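Local coordinates for protein chitinase (Thermococcus chitonophagus, PDB 5XSW) that probably cleaves chitin at internal bonds, this construct joining a beta-sandwich domain to a largely helical domain that holds a bound glycan, at residues 3-8 with 13-18; 66-71 with 82-87. All blocks are in the same frame, centred on the assembly; numbering follows the deposited sequence.

Contact 1: 3-8 with 13-18; sequences YRIVSE and ITVELT
Arg4 and Glu16 bond backbone to backbone toward the open end of a beta hairpin whose first arm forms an outermost strand of its four-stranded sheet. The pair is antiparallel and hydrogen-bonded: Arg4 N reaches Glu16 O at 3.0 Å, and Glu16 N returns to Arg4 O along a straighter path. Nearer the turn, Thr14 N meets Ser7 O almost head on (169° at the hydrogen). This bond belongs to a classic beta bulge, in which Val6 and Ser7 both turn their N-H toward Thr14 O; the Ser7 bond is weak, at 3.4 Å from Ser7 N to Thr14 O.

Apolar contacts lie on the face of Tyr3, Ile5, Val15 and Leu17. Ile5 sets CG1 beside its own backbone N (chi1 -61°), and a second bend at chi2 (-69°) swings CD1 across Val15, 3.6 Å from Val15 CG2.

On the side of Glu16, Val6 CG2 crosses Glu16 CB at 3.8 Å, and water links the polar side chains. The charged ends of Arg4 and Glu16 stay apart, Arg4 NH2 5.2 Å from Glu16 OE2; a water in the plane of the guanidinium, at its edge, accepts from Arg4 NH2 and donates to Glu16 OE2. A second water joins the two hydroxyls beside the bulge, 3.0 Å from Ser7 OG and 2.8 Å from Thr14 OG1.

Contact 2: 66-71 with 82-87; sequences VTIDLT and VKIIIE
Leu70 and Ile84 meet in the interior of a beta sandwich, each projecting from a different layer toward the other. Their backbones share no hydrogen bond, and the CA atoms of Ile68 and Ile84 stand 10.0 Å apart, a spacing that only side chains can bridge. Ile84 does so with an extended arm: CG1 lies beside the backbone N (chi1 -68°) and CD1 is anti to CA (chi2 177°), carrying the methyl out toward Ile68 and Leu70. Leu70 slants across it, and its CD2 branch makes the closer contact, 3.6 Å from Ile84 CD1. Ile68, two residues earlier and so on the same side of the chain, lends CG2 to the same methyl more loosely, at 4.4 Å from Ile84 CD1, so a single terminal carbon is approached by two residues of 66-71.

All three are buried; Leu19 and Tyr51 add to the cover of Leu70, and Ile49 to that of Ile84. Leu70 sits just past the end of strand 65-69, where the chain bends into an Asx turn. There Asp69 OD1, also salt-bridged to Arg482 of the C-terminal helix, accepts from Thr71 N at 2.8 Å, the donor standing above the carboxylate plane.

In the fold
From the N terminus, contact 1 closes first, the chain turning back within four residues to pair strand 3-9 with strand 12-21. Contact 2 opens only later, after strands of both sheets have been laid down; its ten-residue connection includes the short strand 75-77 and carries the chain from one layer of the sandwich to the other. The two are therefore in series, neither nested nor crossing. They meet side by side in the sheet, where 12-21 pairs with 80-89 and Leu17 N probably bonds to Ile84 O. Contact 1 thus builds the margin of one sheet, while contact 2 fastens that sheet to its partner, well before the chain enters the helical domain.

Contact 1: 3-8 with 13-18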
ATOM      1  N   TYR A   3     -35.951  -0.114  12.638  1.00 37.14           N
ATOM      2  CA  TYR A   3     -36.739   1.003  12.119  1.00 32.86           C
ATOM      3  C   TYR A   3     -38.134   1.011  12.770  1.00 38.68           C
ATOM      4  O   TYR A   3     -38.584   0.013  13.317  1.00 38.36           O
ATOM      5  CB  TYR A   3     -36.862   0.971  10.589  1.00 32.22           C
ATOM      6  CG  TYR A   3     -37.641  -0.197  10.022  1.00 36.27           C
ATOM      7  CD1 TYR A   3     -37.002  -1.403   9.749  1.00 37.65           C
ATOM      8  CD2 TYR A   3     -39.015  -0.080   9.709  1.00 39.50           C
ATOM      9  CE1 TYR A   3     -37.678  -2.490   9.228  1.00 39.31           C
ATOM     10  CE2 TYR A   3     -39.723  -1.180   9.172  1.00 40.71           C
ATOM     11  CZ  TYR A   3     -39.045  -2.384   8.944  1.00 45.50           C
ATOM     12  OH  TYR A   3     -39.681  -3.498   8.416  1.00 51.30           O
ATOM     13  N   ARG A   4     -38.755   2.170  12.772  1.00 41.94           N
ATOM     14  CA  ARG A   4     -39.946   2.393  13.584  1.00 42.68           C
ATOM     15  C   ARG A   4     -40.809   3.421  12.886  1.00 36.95           C
ATOM     16  O   ARG A   4     -40.286   4.403  12.362  1.00 40.91           O
ATOM     17  CB  ARG A   4     -39.558   2.903  14.973  1.00 42.96           C
ATOM     18  CG  ARG A   4     -40.265   2.192  16.098  1.00 56.23           C
ATOM     19  CD  ARG A   4     -39.905   2.827  17.438  1.00 65.96           C
ATOM     20  NE  ARG A   4     -39.907   4.288  17.349  1.00 66.31           N
ATOM     21  CZ  ARG A   4     -40.985   5.052  17.541  1.00 65.71           C
ATOM     22  NH1 ARG A   4     -42.165   4.490  17.836  1.00 62.69           N
ATOM     23  NH2 ARG A   4     -40.882   6.378  17.428  1.00 50.87           N
ATOM     24  N   ILE A   5     -42.128   3.208  12.849  1.00 39.82           N
ATOM     25  CA  ILE A   5     -43.019   4.289  12.459  1.00 41.81           C
ATOM     26  C   ILE A   5     -43.002   5.365  13.546  1.00 35.96           C
ATOM     27  O   ILE A   5     -43.369   5.086  14.673  1.00 41.65           O
ATOM     28  CB  ILE A   5     -44.489   3.796  12.294  1.00 51.58           C
ATOM     29  CG1 ILE A   5     -44.580   2.730  11.201  1.00 39.80           C
ATOM     30  CG2 ILE A   5     -45.432   4.990  12.114  1.00 37.40           C
ATOM     31  CD1 ILE A   5     -44.348   3.233   9.851  1.00 38.24           C
ATOM     32  N   VAL A   6     -42.595   6.588  13.236  1.00 39.50           N
ATOM     33  CA  VAL A   6     -42.612   7.605  14.290  1.00 43.76           C
ATOM     34  C   VAL A   6     -44.053   8.147  14.446  1.00 52.11           C
ATOM     35  O   VAL A   6     -44.576   8.332  15.554  1.00 47.58           O
ATOM     36  CB  VAL A   6     -41.670   8.755  13.984  1.00 47.29           C
ATOM     37  CG1 VAL A   6     -41.949   9.929  14.928  1.00 45.61           C
ATOM     38  CG2 VAL A   6     -40.217   8.276  14.092  1.00 45.15           C
ATOM     39  N   SER A   7     -44.684   8.367  13.307  1.00 39.81           N
ATOM     40  CA  SER A   7     -46.048   8.852  13.285  1.00 44.93           C
ATOM     41  C   SER A   7     -46.675   8.636  11.926  1.00 46.10           C
ATOM     42  O   SER A   7     -45.983   8.634  10.902  1.00 40.48           O
ATOM     43  CB  SER A   7     -46.065  10.341  13.647  1.00 42.77           C
ATOM     44  OG  SER A   7     -45.439  11.096  12.623  1.00 48.98           O
ATOM     45  N   GLU A   8     -47.998   8.450  11.924  1.00 47.12           N
ATOM     46  CA  GLU A   8     -48.772   8.529  10.698  1.00 42.83           C
ATOM     47  C   GLU A   8     -49.855   9.584  10.958  1.00 53.28           C
ATOM     48  O   GLU A   8     -50.725   9.379  11.803  1.00 46.72           O
ATOM     49  CB  GLU A   8     -49.381   7.176  10.293  1.00 41.77           C
ATOM     50  CG  GLU A   8     -50.274   7.335   8.999  1.00 45.96           C
ATOM     51  CD  GLU A   8     -50.719   6.032   8.356  1.00 39.38           C
ATOM     52  OE1 GLU A   8     -50.390   4.942   8.878  1.00 39.06           O
ATOM     53  OE2 GLU A   8     -51.422   6.095   7.316  1.00 45.11           O
ATOM     54  N   ILE A  13     -46.433   9.731   6.404  1.00 44.89           N
ATOM     55  CA  ILE A  13     -45.822   8.647   7.175  1.00 43.01           C
ATOM     56  C   ILE A  13     -44.372   8.989   7.501  1.00 44.46           C
ATOM     57  O   ILE A  13     -43.591   9.276   6.598  1.00 40.93           O
ATOM     58  CB  ILE A  13     -45.803   7.347   6.416  1.00 42.45           C
ATOM     59  CG1 ILE A  13     -47.223   6.899   6.091  1.00 42.12           C
ATOM     60  CG2 ILE A  13     -45.049   6.267   7.201  1.00 42.30           C
ATOM     61  CD1 ILE A  13     -47.273   5.903   4.990  1.00 41.41           C
ATOM     62  N   THR A  14     -44.036   8.975   8.781  1.00 43.37           N
ATOM     63  CA  THR A  14     -42.675   9.290   9.207  1.00 47.10           C
ATOM     64  C   THR A  14     -42.021   8.066   9.881  1.00 40.36           C
ATOM     65  O   THR A  14     -42.524   7.528  10.883  1.00 39.01           O
ATOM     66  CB  THR A  14     -42.660  10.507  10.142  1.00 48.69           C
ATOM     67  OG1 THR A  14     -43.035  11.665   9.382  1.00 43.38           O
ATOM     68  CG2 THR A  14     -41.241  10.735  10.687  1.00 48.17           C
ATOM     69  N   VAL A  15     -40.894   7.636   9.305  1.00 38.94           N
ATOM     70  CA  VAL A  15     -40.161   6.462   9.779  1.00 32.52           C
ATOM     71  C   VAL A  15     -38.727   6.858  10.232  1.00 36.97           C
ATOM     72  O   VAL A  15     -38.068   7.657   9.577  1.00 39.92           O
ATOM     73  CB  VAL A  15     -40.079   5.392   8.665  1.00 34.62           C
ATOM     74  CG1 VAL A  15     -39.131   4.252   9.054  1.00 33.65           C
ATOM     75  CG2 VAL A  15     -41.448   4.839   8.329  1.00 38.42           C
ATOM     76  N   GLU A  16     -38.277   6.302  11.357  1.00 37.82           N
ATOM     77  CA  GLU A  16     -36.895   6.433  11.776  1.00 38.25           C
ATOM     78  C   GLU A  16     -36.153   5.124  11.564  1.00 39.92           C
ATOM     79  O   GLU A  16     -36.545   4.061  12.077  1.00 37.81           O
ATOM     80  CB  GLU A  16     -36.800   6.838  13.224  1.00 39.40           C
ATOM     81  CG  GLU A  16     -35.363   6.974  13.683  1.00 50.36           C
ATOM     82  CD  GLU A  16     -35.234   7.770  14.958  1.00 61.86           C
ATOM     83  OE1 GLU A  16     -34.298   8.604  15.061  1.00 64.36           O
ATOM     84  OE2 GLU A  16     -36.065   7.545  15.865  1.00 74.55           O
ATOM     85  N   LEU A  17     -35.074   5.213  10.796  1.00 41.15           N
ATOM     86  CA  LEU A  17     -34.189   4.088  10.546  1.00 32.02           C
ATOM     87  C   LEU A  17     -32.889   4.249  11.356  1.00 36.09           C
ATOM     88  O   LEU A  17     -32.272   5.286  11.269  1.00 34.09           O
ATOM     89  CB  LEU A  17     -33.867   4.015   9.059  1.00 38.57           C
ATOM     90  CG  LEU A  17     -32.769   3.015   8.682  1.00 37.89           C
ATOM     91  CD1 LEU A  17     -33.212   1.576   8.936  1.00 32.69           C
ATOM     92  CD2 LEU A  17     -32.372   3.233   7.244  1.00 38.12           C
ATOM     93  N   THR A  18     -32.511   3.235  12.112  1.00 31.85           N
ATOM     94  CA  THR A  18     -31.277   3.291  12.860  1.00 41.66           C
ATOM     95  C   THR A  18     -30.285   2.276  12.308  1.00 40.52           C
ATOM     96  O   THR A  18     -30.563   1.087  12.269  1.00 37.09           O
ATOM     97  CB  THR A  18     -31.518   3.023  14.351  1.00 43.79           C
ATOM     98  OG1 THR A  18     -32.427   3.996  14.867  1.00 43.17           O
ATOM     99  CG2 THR A  18     -30.227   3.099  15.122  1.00 39.29           C
TER
HETATM  100  O   HOH W   1     -38.341   7.151  17.324  1.00 57.66           O
HETATM  101  O   HOH W   2     -45.846  11.843   9.708  1.00 46.99           O

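Contact 2: 66-71 with 82-87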
ATOM      1  N   VAL A  66     -36.362   2.357  -3.319  1.00 32.67           N
ATOM      2  CA  VAL A  66     -35.635   3.570  -2.924  1.00 29.51           C
ATOM      3  C   VAL A  66     -34.198   3.142  -2.493  1.00 34.57           C
ATOM      4  O   VAL A  66     -34.045   2.183  -1.757  1.00 30.97           O
ATOM      5  CB  VAL A  66     -36.331   4.308  -1.762  1.00 33.04           C
ATOM      6  CG1 VAL A  66     -35.556   5.589  -1.364  1.00 29.15           C
ATOM      7  CG2 VAL A  66     -37.790   4.718  -2.151  1.00 28.94           C
ATOM      8  N   THR A  67     -33.178   3.844  -2.966  1.00 34.07           N
ATOM      9  CA  THR A  67     -31.773   3.512  -2.612  1.00 31.24           C
ATOM     10  C   THR A  67     -31.132   4.691  -1.901  1.00 27.60           C
ATOM     11  O   THR A  67     -31.052   5.782  -2.481  1.00 35.24           O
ATOM     12  CB  THR A  67     -30.971   3.182  -3.853  1.00 38.54           C
ATOM     13  OG1 THR A  67     -31.655   2.137  -4.569  1.00 37.63           O
ATOM     14  CG2 THR A  67     -29.474   2.728  -3.448  1.00 31.34           C
ATOM     15  N   ILE A  68     -30.740   4.489  -0.642  1.00 30.42           N
ATOM     16  CA  ILE A  68     -30.105   5.530   0.142  1.00 32.63           C
ATOM     17  C   ILE A  68     -28.584   5.348   0.067  1.00 39.29           C
ATOM     18  O   ILE A  68     -28.085   4.264   0.380  1.00 33.36           O
ATOM     19  CB  ILE A  68     -30.514   5.493   1.593  1.00 32.35           C
ATOM     20  CG1 ILE A  68     -32.042   5.750   1.739  1.00 33.63           C
ATOM     21  CG2 ILE A  68     -29.711   6.551   2.388  1.00 33.43           C
ATOM     22  CD1 ILE A  68     -32.518   5.345   3.147  1.00 30.76           C
ATOM     23  N   ASP A  69     -27.882   6.396  -0.346  1.00 36.31           N
ATOM     24  CA  ASP A  69     -26.400   6.404  -0.407  1.00 36.04           C
ATOM     25  C   ASP A  69     -25.886   7.293   0.732  1.00 34.04           C
ATOM     26  O   ASP A  69     -26.185   8.472   0.757  1.00 36.90           O
ATOM     27  CB  ASP A  69     -25.950   6.895  -1.791  1.00 33.38           C
ATOM     28  CG  ASP A  69     -24.402   7.005  -1.946  1.00 37.80           C
ATOM     29  OD1 ASP A  69     -23.675   6.808  -0.981  1.00 35.71           O
ATOM     30  OD2 ASP A  69     -23.958   7.328  -3.056  1.00 37.01           O
ATOM     31  N   LEU A  70     -25.153   6.710   1.689  1.00 31.14           N
ATOM     32  CA  LEU A  70     -24.714   7.440   2.855  1.00 29.14           C
ATOM     33  C   LEU A  70     -23.467   8.299   2.584  1.00 34.87           C
ATOM     34  O   LEU A  70     -23.015   8.995   3.483  1.00 32.63           O
ATOM     35  CB  LEU A  70     -24.421   6.484   4.011  1.00 31.24           C
ATOM     36  CG  LEU A  70     -25.602   5.633   4.487  1.00 36.71           C
ATOM     37  CD1 LEU A  70     -25.131   4.583   5.497  1.00 30.63           C
ATOM     38  CD2 LEU A  70     -26.698   6.564   5.127  1.00 35.00           C
ATOM     39  N   THR A  71     -22.962   8.223   1.355  1.00 30.27           N
ATOM     40  CA  THR A  71     -21.780   8.971   0.875  1.00 36.38           C
ATOM     41  C   THR A  71     -20.683   8.999   1.937  1.00 34.74           C
ATOM     42  O   THR A  71     -20.117   7.958   2.249  1.00 36.36           O
ATOM     43  CB  THR A  71     -22.155  10.435   0.379  1.00 37.94           C
ATOM     44  OG1 THR A  71     -22.581  11.258   1.467  1.00 40.97           O
ATOM     45  CG2 THR A  71     -23.241  10.368  -0.661  1.00 43.20           C
ATOM     46  N   VAL A  82     -25.996   5.711  13.197  1.00 36.19           N
ATOM     47  CA  VAL A  82     -26.474   6.746  12.294  1.00 34.65           C
ATOM     48  C   VAL A  82     -28.031   6.636  12.226  1.00 44.11           C
ATOM     49  O   VAL A  82     -28.560   5.550  12.027  1.00 38.34           O
ATOM     50  CB  VAL A  82     -25.864   6.635  10.886  1.00 36.35           C
ATOM     51  CG1 VAL A  82     -26.567   7.602   9.891  1.00 34.62           C
ATOM     52  CG2 VAL A  82     -24.316   6.912  10.913  1.00 38.68           C
ATOM     53  N   LYS A  83     -28.741   7.741  12.451  1.00 39.33           N
ATOM     54  CA  LYS A  83     -30.210   7.707  12.481  1.00 39.82           C
ATOM     55  C   LYS A  83     -30.718   8.505  11.343  1.00 38.01           C
ATOM     56  O   LYS A  83     -30.260   9.619  11.105  1.00 39.33           O
ATOM     57  CB  LYS A  83     -30.760   8.220  13.801  1.00 40.16           C
ATOM     58  CG  LYS A  83     -30.562   7.227  14.901  1.00 43.67           C
ATOM     59  CD  LYS A  83     -31.192   7.643  16.199  1.00 46.14           C
ATOM     60  CE  LYS A  83     -30.887   6.641  17.302  1.00 53.80           C
ATOM     61  NZ  LYS A  83     -30.828   7.365  18.599  1.00 59.46           N
ATOM     62  N   ILE A  84     -31.640   7.898  10.593  1.00 37.06           N
ATOM     63  CA  ILE A  84     -32.176   8.516   9.414  1.00 32.62           C
ATOM     64  C   ILE A  84     -33.721   8.690   9.546  1.00 41.95           C
ATOM     65  O   ILE A  84     -34.415   7.782  10.027  1.00 35.99           O
ATOM     66  CB  ILE A  84     -31.853   7.664   8.187  1.00 39.17           C
ATOM     67  CG1 ILE A  84     -30.334   7.694   7.919  1.00 43.13           C
ATOM     68  CG2 ILE A  84     -32.583   8.157   6.982  1.00 36.43           C
ATOM     69  CD1 ILE A  84     -29.915   6.812   6.754  1.00 37.55           C
ATOM     70  N   ILE A  85     -34.223   9.859   9.163  1.00 37.58           N
ATOM     71  CA  ILE A  85     -35.669  10.111   9.171  1.00 42.38           C
ATOM     72  C   ILE A  85     -36.183  10.196   7.756  1.00 37.19           C
ATOM     73  O   ILE A  85     -35.711  11.003   6.941  1.00 39.62           O
ATOM     74  CB  ILE A  85     -36.004  11.372   9.940  1.00 42.87           C
ATOM     75  CG1 ILE A  85     -35.577  11.164  11.383  1.00 40.28           C
ATOM     76  CG2 ILE A  85     -37.542  11.665   9.845  1.00 44.67           C
ATOM     77  CD1 ILE A  85     -35.209  12.414  12.038  1.00 53.91           C
ATOM     78  N   ILE A  86     -37.134   9.305   7.462  1.00 36.78           N
ATOM     79  CA  ILE A  86     -37.748   9.163   6.154  1.00 34.19           C
ATOM     80  C   ILE A  86     -39.223   9.605   6.253  1.00 43.58           C
ATOM     81  O   ILE A  86     -39.966   9.121   7.107  1.00 42.44           O
ATOM     82  CB  ILE A  86     -37.722   7.711   5.660  1.00 38.12           C
ATOM     83  CG1 ILE A  86     -36.277   7.163   5.625  1.00 36.18           C
ATOM     84  CG2 ILE A  86     -38.458   7.569   4.318  1.00 36.86           C
ATOM     85  CD1 ILE A  86     -36.236   5.663   5.704  1.00 27.28           C
ATOM     86  N   GLU A  87     -39.619  10.529   5.394  1.00 37.85           N
ATOM     87  CA  GLU A  87     -41.015  10.968   5.351  1.00 43.83           C
ATOM     88  C   GLU A  87     -41.639  10.580   4.028  1.00 44.63           C
ATOM     89  O   GLU A  87     -41.097  10.904   2.962  1.00 41.91           O
ATOM     90  CB  GLU A  87     -41.108  12.465   5.584  1.00 42.15           C
ATOM     91  CG  GLU A  87     -41.169  12.778   7.083  1.00 57.85           C
ATOM     92  CD  GLU A  87     -40.936  14.240   7.399  1.00 70.57           C
ATOM     93  OE1 GLU A  87     -41.348  15.104   6.576  1.00 72.35           O
ATOM     94  OE2 GLU A  87     -40.328  14.509   8.467  1.00 68.80           O
TER